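Local structure of capsid polyprotein VP90 (Turkey astrovirus 2, 3TS3) at residues Ile109-Tyr120 and Leu137-Ser145; Gly32-Ala42 and Leu80-Gln91. The protein forms, through the projection domain described here, the dimeric spike of the avian astrovirus capsid, whose full-length polyprotein probably self-assembles into an icosahedral shell. All blocks are in the same frame, centred on the assembly; numbering follows the deposited sequence. Where two conformers were deposited one is given.

Contact 1 of 2, residues Ile109-Tyr120 and Leu137-Ser145; sequences IKDYTEPAIQKY and LAEGDPVIS
Ile109 meets strand 142-145 with its side chain: CG1 lies 4.0 Å from CB of Pro142, crossing the proline at about a right angle, while CD1, carried onward with CG1 anti to the backbone N (chi1 -165°), reaches CD1 of Ile144. Tyr112 lays its hydroxyl against the same proline, 3.3 Å from OH to CD, and gives a weak hydrogen bond to O of Gly140. After two type I turns the chain straightens, and CG2 of Ile117 runs alongside Pro142. Gln118 and Val143 form an antiparallel hydrogen-bonded pair, with N of Gln118 3.0 Å from O of Val143. Past it the pairing continues into the type II turn Ala138-Asp141, where N of Tyr120 binds O of Asp141 and N of Gly140 reaches O of Tyr120 at 2.9 Å, nearly straight at 170°. The Tyr120 ring takes CD1 of Leu137 squarely over one face, a CH-pi contact 3.9 Å from the centroid; O of Ala138 lies at its edge. Strand 117-119 thus borders strand 142-148, whose other neighbours include strand 153-159; Tyr158 of that strand touches Ile109 and Pro142, and strand 56-59 packs on Gln118 and Val143.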
loop_
_atom_site.group_PDB
_atom_site.type_symbol
_atom_site.label_atom_id
_atom_site.label_comp_id
_atom_site.label_asym_id
_atom_site.label_seq_id
_atom_site.Cartn_x
_atom_site.Cartn_y
_atom_site.Cartn_z
ATOM N N ILE C 109 -3.015 -6.604 19.399
ATOM C CA ILE C 109 -3.977 -7.359 18.605
ATOM C C ILE C 109 -5.055 -8.031 19.449
ATOM O O ILE C 109 -6.156 -8.247 18.983
ATOM C CB ILE C 109 -3.289 -8.320 17.600
ATOM C CG1 ILE C 109 -4.280 -8.806 16.543
ATOM C CG2 ILE C 109 -2.602 -9.477 18.311
ATOM C CD1 ILE C 109 -4.850 -7.712 15.678
ATOM N N LYS C 110 -4.720 -8.334 20.694
ATOM C CA LYS C 110 -5.659 -8.970 21.604
ATOM C C LYS C 110 -6.283 -7.977 22.579
ATOM O O LYS C 110 -6.815 -8.369 23.604
ATOM C CB LYS C 110 -5.006 -10.135 22.350
ATOM C CG LYS C 110 -4.504 -11.235 21.440
ATOM C CD LYS C 110 -3.976 -12.385 22.263
ATOM C CE LYS C 110 -3.207 -13.368 21.420
ATOM N NZ LYS C 110 -2.646 -14.467 22.271
ATOM N N ASP C 111 -6.209 -6.692 22.252
ATOM C CA ASP C 111 -6.819 -5.664 23.079
ATOM C C ASP C 111 -8.269 -5.497 22.661
ATOM O O ASP C 111 -8.605 -4.616 21.890
ATOM C CB ASP C 111 -6.089 -4.332 22.937
ATOM C CG ASP C 111 -6.647 -3.284 23.858
ATOM O OD1 ASP C 111 -7.542 -3.639 24.646
ATOM O OD2 ASP C 111 -6.211 -2.123 23.784
ATOM N N TYR C 112 -9.112 -6.356 23.215
ATOM C CA TYR C 112 -10.527 -6.441 22.874
ATOM C C TYR C 112 -11.314 -5.202 23.262
ATOM O O TYR C 112 -12.423 -4.998 22.803
ATOM C CB TYR C 112 -11.141 -7.730 23.415
ATOM C CG TYR C 112 -10.518 -8.960 22.787
ATOM C CD1 TYR C 112 -10.757 -9.279 21.464
ATOM C CD2 TYR C 112 -9.678 -9.787 23.513
ATOM C CE1 TYR C 112 -10.188 -10.382 20.888
ATOM C CE2 TYR C 112 -9.108 -10.893 22.946
ATOM C CZ TYR C 112 -9.362 -11.187 21.633
ATOM O OH TYR C 112 -8.787 -12.294 21.065
ATOM N N THR C 113 -10.728 -4.377 24.110
ATOM C CA THR C 113 -11.330 -3.096 24.442
ATOM C C THR C 113 -11.331 -2.118 23.253
ATOM O O THR C 113 -12.166 -1.237 23.183
ATOM C CB THR C 113 -10.767 -2.481 25.731
ATOM O OG1 THR C 113 -9.467 -1.956 25.486
ATOM C CG2 THR C 113 -10.696 -3.534 26.819
ATOM N N GLU C 114 -10.402 -2.283 22.312
ATOM C CA GLU C 114 -10.413 -1.433 21.124
ATOM C C GLU C 114 -11.663 -1.748 20.317
ATOM O O GLU C 114 -11.953 -2.903 20.056
ATOM C CB GLU C 114 -9.182 -1.692 20.247
ATOM C CG GLU C 114 -7.899 -1.073 20.734
ATOM C CD GLU C 114 -7.866 0.439 20.600
ATOM O OE1 GLU C 114 -8.768 1.020 19.964
ATOM O OE2 GLU C 114 -6.914 1.027 21.130
ATOM N N PRO C 115 -12.365 -0.720 19.868
ATOM C CA PRO C 115 -13.613 -0.916 19.132
ATOM C C PRO C 115 -13.403 -1.724 17.855
ATOM O O PRO C 115 -14.255 -2.514 17.491
ATOM C CB PRO C 115 -14.044 0.509 18.814
ATOM C CG PRO C 115 -13.532 1.295 19.971
ATOM C CD PRO C 115 -12.213 0.673 20.321
ATOM N N ALA C 116 -12.268 -1.536 17.199
ATOM C CA ALA C 116 -11.979 -2.257 15.961
ATOM C C ALA C 116 -11.877 -3.766 16.141
ATOM O O ALA C 116 -12.179 -4.519 15.234
ATOM C CB ALA C 116 -10.726 -1.717 15.281
ATOM N N ILE C 117 -11.421 -4.200 17.307
ATOM C CA ILE C 117 -11.132 -5.606 17.496
ATOM C C ILE C 117 -12.278 -6.367 18.127
ATOM O O ILE C 117 -12.767 -6.006 19.178
ATOM C CB ILE C 117 -9.867 -5.819 18.352
ATOM C CG1 ILE C 117 -8.704 -4.976 17.828
ATOM C CG2 ILE C 117 -9.513 -7.304 18.411
ATOM C CD1 ILE C 117 -7.498 -5.011 18.736
ATOM N N GLN C 118 -12.661 -7.451 17.474
ATOM C CA GLN C 118 -13.748 -8.293 17.949
ATOM C C GLN C 118 -13.264 -9.728 18.100
ATOM O O GLN C 118 -12.169 -10.064 17.679
ATOM C CB GLN C 118 -14.959 -8.230 17.016
ATOM C CG GLN C 118 -15.459 -6.824 16.734
ATOM C CD GLN C 118 -16.148 -6.173 17.921
ATOM O OE1 GLN C 118 -16.481 -6.824 18.897
ATOM N NE2 GLN C 118 -16.377 -4.879 17.824
ATOM N N LYS C 119 -14.085 -10.560 18.730
ATOM C CA LYS C 119 -13.728 -11.944 18.961
ATOM C C LYS C 119 -14.459 -12.787 17.949
ATOM O O LYS C 119 -15.669 -12.754 17.870
ATOM C CB LYS C 119 -14.133 -12.376 20.371
ATOM C CG LYS C 119 -13.346 -11.695 21.473
ATOM C CD LYS C 119 -13.836 -12.091 22.849
ATOM C CE LYS C 119 -12.954 -11.509 23.934
ATOM N NZ LYS C 119 -13.203 -12.145 25.249
ATOM N N TYR C 120 -13.708 -13.560 17.181
ATOM C CA TYR C 120 -14.307 -14.352 16.127
ATOM C C TYR C 120 -15.330 -15.342 16.688
ATOM O O TYR C 120 -15.103 -15.971 17.707
ATOM C CB TYR C 120 -13.221 -15.086 15.342
ATOM C CG TYR C 120 -13.760 -16.099 14.371
ATOM C CD1 TYR C 120 -14.499 -15.708 13.268
ATOM C CD2 TYR C 120 -13.536 -17.446 14.563
ATOM C CE1 TYR C 120 -14.991 -16.626 12.388
ATOM C CE2 TYR C 120 -14.030 -18.376 13.687
ATOM C CZ TYR C 120 -14.756 -17.959 12.597
ATOM O OH TYR C 120 -15.254 -18.877 11.716
ATOM N N LEU C 137 -9.564 -21.113 12.123
ATOM C CA LEU C 137 -9.619 -20.164 13.213
ATOM C C LEU C 137 -10.161 -20.808 14.476
ATOM O O LEU C 137 -10.785 -21.862 14.429
ATOM C CB LEU C 137 -10.482 -18.963 12.829
ATOM C CG LEU C 137 -10.015 -18.101 11.658
ATOM C CD1 LEU C 137 -11.140 -17.209 11.167
ATOM C CD2 LEU C 137 -8.782 -17.278 12.005
ATOM N N ALA C 138 -9.924 -20.150 15.598
ATOM C CA ALA C 138 -10.432 -20.598 16.879
ATOM C C ALA C 138 -11.392 -19.540 17.370
ATOM O O ALA C 138 -11.197 -18.365 17.139
ATOM C CB ALA C 138 -9.297 -20.778 17.871
ATOM N N GLU C 139 -12.433 -19.963 18.067
ATOM C CA GLU C 139 -13.391 -19.014 18.575
ATOM C C GLU C 139 -12.630 -18.080 19.500
ATOM O O GLU C 139 -11.824 -18.513 20.314
ATOM C CB GLU C 139 -14.514 -19.741 19.324
ATOM C CG GLU C 139 -15.618 -18.826 19.803
ATOM C CD GLU C 139 -16.695 -19.543 20.600
ATOM O OE1 GLU C 139 -16.500 -20.718 20.958
ATOM O OE2 GLU C 139 -17.728 -18.913 20.892
ATOM N N GLY C 140 -12.900 -16.790 19.368
ATOM C CA GLY C 140 -12.231 -15.776 20.149
ATOM C C GLY C 140 -10.994 -15.164 19.513
ATOM O O GLY C 140 -10.461 -14.216 20.050
ATOM N N ASP C 141 -10.558 -15.681 18.369
ATOM C CA ASP C 141 -9.403 -15.095 17.688
ATOM C C ASP C 141 -9.760 -13.680 17.279
ATOM O O ASP C 141 -10.885 -13.420 16.911
ATOM C CB ASP C 141 -9.036 -15.895 16.435
ATOM C CG ASP C 141 -8.177 -17.108 16.743
ATOM O OD1 ASP C 141 -7.723 -17.244 17.886
ATOM O OD2 ASP C 141 -7.965 -17.912 15.827
ATOM N N PRO C 142 -8.799 -12.769 17.319
ATOM C CA PRO C 142 -9.113 -11.392 16.948
ATOM C C PRO C 142 -9.590 -11.299 15.505
ATOM O O PRO C 142 -9.038 -11.953 14.642
ATOM C CB PRO C 142 -7.766 -10.687 17.091
ATOM C CG PRO C 142 -7.074 -11.429 18.193
ATOM C CD PRO C 142 -7.515 -12.871 18.040
ATOM N N VAL C 143 -10.627 -10.504 15.275
ATOM C CA VAL C 143 -11.091 -10.215 13.931
ATOM C C VAL C 143 -11.339 -8.718 13.777
ATOM O O VAL C 143 -11.823 -8.069 14.692
ATOM C CB VAL C 143 -12.329 -11.050 13.527
ATOM C CG1 VAL C 143 -13.504 -10.794 14.445
ATOM C CG2 VAL C 143 -12.700 -10.778 12.083
ATOM N N ILE C 144 -10.959 -8.179 12.628
ATOM C CA ILE C 144 -11.141 -6.759 12.372
ATOM C C ILE C 144 -11.846 -6.518 11.044
ATOM O O ILE C 144 -11.443 -7.042 10.025
ATOM C CB ILE C 144 -9.792 -6.010 12.373
ATOM C CG1 ILE C 144 -9.105 -6.141 13.734
ATOM C CG2 ILE C 144 -9.987 -4.545 12.002
ATOM C CD1 ILE C 144 -7.652 -5.694 13.733
ATOM N N SER C 145 -12.890 -5.700 11.074
ATOM C CA SER C 145 -13.611 -5.304 9.873
ATOM C C SER C 145 -12.776 -4.304 9.076
ATOM O O SER C 145 -12.352 -3.299 9.609
ATOM C CB SER C 145 -14.933 -4.667 10.299
ATOM O OG SER C 145 -15.528 -3.931 9.259
#

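Contact 2 of 2, residues Gly32-Ala42 and Leu80-Gln91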
loop_
_atom_site.group_PDB
_atom_site.type_symbol
_atom_site.label_atom_id
_atom_site.label_comp_id
_atom_site.label_asym_id
_atom_site.label_seq_id
_atom_site.Cartn_x
_atom_site.Cartn_y
_atom_site.Cartn_z
ATOM N N GLY C 32 -11.091 4.232 8.798
ATOM C CA GLY C 32 -9.892 4.838 8.247
ATOM C C GLY C 32 -8.809 5.324 9.186
ATOM O O GLY C 32 -7.998 6.142 8.791
ATOM N N VAL C 33 -8.786 4.804 10.408
ATOM C CA VAL C 33 -7.716 5.244 11.365
ATOM C C VAL C 33 -6.435 4.385 11.233
ATOM O O VAL C 33 -5.372 4.886 11.563
ATOM C CB VAL C 33 -8.249 5.119 12.813
ATOM C CG1 VAL C 33 -7.177 5.466 13.803
ATOM C CG2 VAL C 33 -9.465 6.026 13.017
ATOM N N PHE C 34 -6.549 3.238 10.575
ATOM C CA PHE C 34 -5.348 2.505 10.174
ATOM C C PHE C 34 -5.478 1.821 8.816
ATOM O O PHE C 34 -6.557 1.428 8.399
ATOM C CB PHE C 34 -4.832 1.549 11.242
ATOM C CG PHE C 34 -5.805 0.474 11.627
ATOM C CD1 PHE C 34 -5.780 -0.764 11.010
ATOM C CD2 PHE C 34 -6.705 0.683 12.644
ATOM C CE1 PHE C 34 -6.656 -1.753 11.387
ATOM C CE2 PHE C 34 -7.578 -0.308 13.017
ATOM C CZ PHE C 34 -7.550 -1.520 12.391
ATOM N N CYS C 35 -4.345 1.686 8.146
ATOM C CA CYS C 35 -4.265 1.091 6.835
ATOM C C CYS C 35 -3.289 -0.078 6.840
ATOM O O CYS C 35 -2.166 0.065 7.292
ATOM C CB CYS C 35 -3.787 2.154 5.846
ATOM S SG CYS C 35 -3.267 1.534 4.231
ATOM N N LEU C 36 -3.724 -1.214 6.306
ATOM C CA LEU C 36 -2.853 -2.368 6.168
ATOM C C LEU C 36 -2.198 -2.346 4.797
ATOM O O LEU C 36 -2.871 -2.390 3.780
ATOM C CB LEU C 36 -3.642 -3.674 6.317
ATOM C CG LEU C 36 -2.877 -4.964 5.999
ATOM C CD1 LEU C 36 -1.798 -5.243 7.042
ATOM C CD2 LEU C 36 -3.837 -6.142 5.883
ATOM N N ALA C 37 -0.871 -2.286 4.790
ATOM C CA ALA C 37 -0.084 -2.353 3.565
ATOM C C ALA C 37 0.787 -3.598 3.668
ATOM O O ALA C 37 1.359 -3.864 4.704
ATOM C CB ALA C 37 0.773 -1.100 3.394
ATOM N N ALA C 38 0.823 -4.393 2.613
ATOM C CA ALA C 38 1.587 -5.627 2.652
ATOM C C ALA C 38 1.888 -6.168 1.260
ATOM O O ALA C 38 1.207 -5.834 0.300
ATOM C CB ALA C 38 0.850 -6.666 3.474
ATOM N N ILE C 39 2.844 -7.090 1.209
ATOM C CA ILE C 39 2.930 -8.047 0.111
ATOM C C ILE C 39 2.429 -9.310 0.843
ATOM O O ILE C 39 3.149 -9.887 1.638
ATOM C CB ILE C 39 4.357 -8.326 -0.371
ATOM C CG1 ILE C 39 5.039 -7.044 -0.844
ATOM C CG2 ILE C 39 4.334 -9.382 -1.460
ATOM C CD1 ILE C 39 4.213 -6.262 -1.730
ATOM N N PRO C 40 1.207 -9.728 0.568
ATOM C CA PRO C 40 0.688 -10.936 1.207
ATOM C C PRO C 40 1.365 -12.177 0.653
ATOM O O PRO C 40 1.897 -12.152 -0.437
ATOM C CB PRO C 40 -0.799 -10.942 0.822
ATOM C CG PRO C 40 -1.077 -9.566 0.284
ATOM C CD PRO C 40 0.215 -9.125 -0.331
ATOM N N ALA C 41 1.326 -13.253 1.419
ATOM C CA ALA C 41 1.866 -14.516 0.956
ATOM C C ALA C 41 0.723 -15.505 0.798
ATOM O O ALA C 41 -0.208 -15.514 1.586
ATOM C CB ALA C 41 2.910 -15.044 1.914
ATOM N N ALA C 42 0.811 -16.308 -0.252
ATOM C CA ALA C 42 -0.206 -17.300 -0.562
ATOM C C ALA C 42 0.395 -18.688 -0.669
ATOM O O ALA C 42 1.555 -18.848 -1.009
ATOM C CB ALA C 42 -0.908 -16.953 -1.865
ATOM N N LEU C 80 -5.068 -15.061 2.730
ATOM C CA LEU C 80 -3.676 -14.667 2.540
ATOM C C LEU C 80 -2.993 -14.315 3.859
ATOM O O LEU C 80 -3.629 -13.855 4.787
ATOM C CB LEU C 80 -3.574 -13.496 1.562
ATOM C CG LEU C 80 -4.125 -13.723 0.156
ATOM C CD1 LEU C 80 -3.718 -12.552 -0.724
ATOM C CD2 LEU C 80 -3.602 -15.021 -0.418
ATOM N N ASP C 81 -1.688 -14.541 3.913
ATOM C CA ASP C 81 -0.899 -14.295 5.111
ATOM C C ASP C 81 -0.143 -12.976 4.945
ATOM O O ASP C 81 0.600 -12.811 4.000
ATOM C CB ASP C 81 0.092 -15.454 5.273
ATOM C CG ASP C 81 1.056 -15.261 6.426
ATOM O OD1 ASP C 81 0.759 -14.503 7.348
ATOM O OD2 ASP C 81 2.113 -15.910 6.392
ATOM N N VAL C 82 -0.368 -12.026 5.847
ATOM C CA VAL C 82 0.328 -10.747 5.781
ATOM C C VAL C 82 1.344 -10.583 6.910
ATOM O O VAL C 82 1.852 -9.510 7.136
ATOM C CB VAL C 82 -0.652 -9.555 5.740
ATOM C CG1 VAL C 82 -1.435 -9.569 4.437
ATOM C CG2 VAL C 82 -1.584 -9.581 6.945
ATOM N N THR C 83 1.647 -11.673 7.598
ATOM C CA THR C 83 2.524 -11.594 8.755
ATOM C C THR C 83 3.948 -11.109 8.492
ATOM O O THR C 83 4.467 -10.294 9.233
ATOM C CB THR C 83 2.636 -12.976 9.433
ATOM O OG1 THR C 83 1.330 -13.538 9.595
ATOM C CG2 THR C 83 3.306 -12.859 10.784
ATOM N N GLN C 84 4.601 -11.638 7.470
ATOM C CA GLN C 84 5.985 -11.255 7.239
ATOM C C GLN C 84 6.227 -9.794 6.843
ATOM O O GLN C 84 7.102 -9.145 7.391
ATOM C CB GLN C 84 6.641 -12.186 6.210
ATOM C CG GLN C 84 8.134 -11.913 6.024
ATOM C CD GLN C 84 8.845 -13.003 5.265
ATOM O OE1 GLN C 84 8.335 -13.530 4.296
ATOM N NE2 GLN C 84 10.040 -13.333 5.704
ATOM N N THR C 85 5.475 -9.305 5.863
ATOM C CA THR C 85 5.716 -7.962 5.339
ATOM C C THR C 85 4.725 -6.874 5.760
ATOM O O THR C 85 4.941 -5.707 5.494
ATOM C CB THR C 85 5.798 -7.985 3.807
ATOM O OG1 THR C 85 4.494 -8.169 3.249
ATOM C CG2 THR C 85 6.696 -9.121 3.358
ATOM N N GLY C 86 3.654 -7.275 6.422
ATOM C CA GLY C 86 2.610 -6.333 6.766
ATOM C C GLY C 86 2.994 -5.201 7.699
ATOM O O GLY C 86 3.754 -5.373 8.633
ATOM N N VAL C 87 2.446 -4.026 7.420
ATOM C CA VAL C 87 2.649 -2.861 8.269
ATOM C C VAL C 87 1.340 -2.095 8.360
ATOM O O VAL C 87 0.483 -2.246 7.503
ATOM C CB VAL C 87 3.739 -1.913 7.720
ATOM C CG1 VAL C 87 5.088 -2.612 7.656
ATOM C CG2 VAL C 87 3.340 -1.356 6.360
ATOM N N LEU C 88 1.187 -1.286 9.400
ATOM C CA LEU C 88 0.031 -0.407 9.478
ATOM C C LEU C 88 0.468 1.039 9.348
ATOM O O LEU C 88 1.356 1.474 10.063
ATOM C CB LEU C 88 -0.717 -0.556 10.805
ATOM C CG LEU C 88 -1.384 -1.876 11.185
ATOM C CD1 LEU C 88 -2.268 -1.669 12.418
ATOM C CD2 LEU C 88 -2.203 -2.436 10.022
ATOM N N PHE C 89 -0.171 1.755 8.430
ATOM C CA PHE C 89 -0.007 3.195 8.308
ATOM C C PHE C 89 -1.096 3.824 9.155
ATOM O O PHE C 89 -2.204 3.328 9.205
ATOM C CB PHE C 89 -0.221 3.687 6.873
ATOM C CG PHE C 89 0.954 3.481 5.952
ATOM C CD1 PHE C 89 1.132 2.282 5.307
ATOM C CD2 PHE C 89 1.845 4.504 5.702
ATOM C CE1 PHE C 89 2.180 2.094 4.450
ATOM C CE2 PHE C 89 2.907 4.323 4.852
ATOM C CZ PHE C 89 3.071 3.121 4.215
ATOM N N GLY C 90 -0.761 4.923 9.807
ATOM C CA GLY C 90 -1.713 5.684 10.588
ATOM C C GLY C 90 -2.614 6.578 9.760
ATOM O O GLY C 90 -2.306 6.902 8.628
ATOM N N GLN C 91 -3.690 7.035 10.385
ATOM C CA GLN C 91 -4.684 7.886 9.762
ATOM C C GLN C 91 -3.922 9.069 9.174
ATOM O O GLN C 91 -3.021 9.580 9.798
ATOM C CB GLN C 91 -5.616 8.374 10.878
ATOM C CG GLN C 91 -6.782 9.243 10.441
ATOM C CD GLN C 91 -7.541 9.817 11.621
ATOM O OE1 GLN C 91 -6.995 9.972 12.702
ATOM N NE2 GLN C 91 -8.801 10.137 11.404
HETATM O O HOH W 1 3.473 -10.927 4.277
#
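Strands 34-37 and 87-90 run antiparallel at 146°, joined by two hydrogen-bonded pairs, Cys35 with Phe89 and Ala37 with Val87; beyond them the register shifts by two before Ala41 pairs with Asp81. On one face Phe34 and Leu88 lie side by side, CD1 to CD1 at 3.9 Å, and CD1 of Leu36 comes 4.1 Å from CD2 of Leu88. The other face carries Ala37, whose CB sits in the plane of the Phe89 ring at its edge, 3.6 Å from CE1. Where the strands part, CB of Ala38 rests on CG1 of Val82, as does CB of Pro40; beside the Ala41-Asp81 pair, Leu80 grips Pro40 with CD1 and Ala42 with CD2. Thr85 spans the gap: its OG1, set between backbone N and carbonyl carbon (chi1 74°), donates to O of Ile39 at 2.7 Å from above the carbonyl plane. A water accepts from N of Thr85 at 3.0 Å and probably donates to O of Ile39. Asp81 OD1 accepts from N of Thr83, an Asx turn, and also from OG1 of Thr83. Apolar side chains thus pack on both faces, whereas at the shift hydroxyl and water serve Ile39 O and Thr85 N, and Ala38 N bonds Tyr186 of the second subunit.

In the fold
The two contacts follow one another along the chain, contact 2 closing before contact 1 opens, and their centres lie about 16 Å apart. Both belong to the same large antiparallel sheet: strand 187-189 pairs with strand 34-37 of contact 2 and also with strand 142-148 of contact 1, so a single late strand joins them. They also touch through the Phe34 ring, whose CZ is 3.9 Å from CG2 of Ile144 and whose CE2 packs on CB of Ala116. Contact 2 is the more central and more buried, and it meets the second subunit, whose Tyr186 OH hydrogen-bonds N of Ala38; contact 1 touches no other chain. One sheet thereby connects the dimer interface to a more peripheral region.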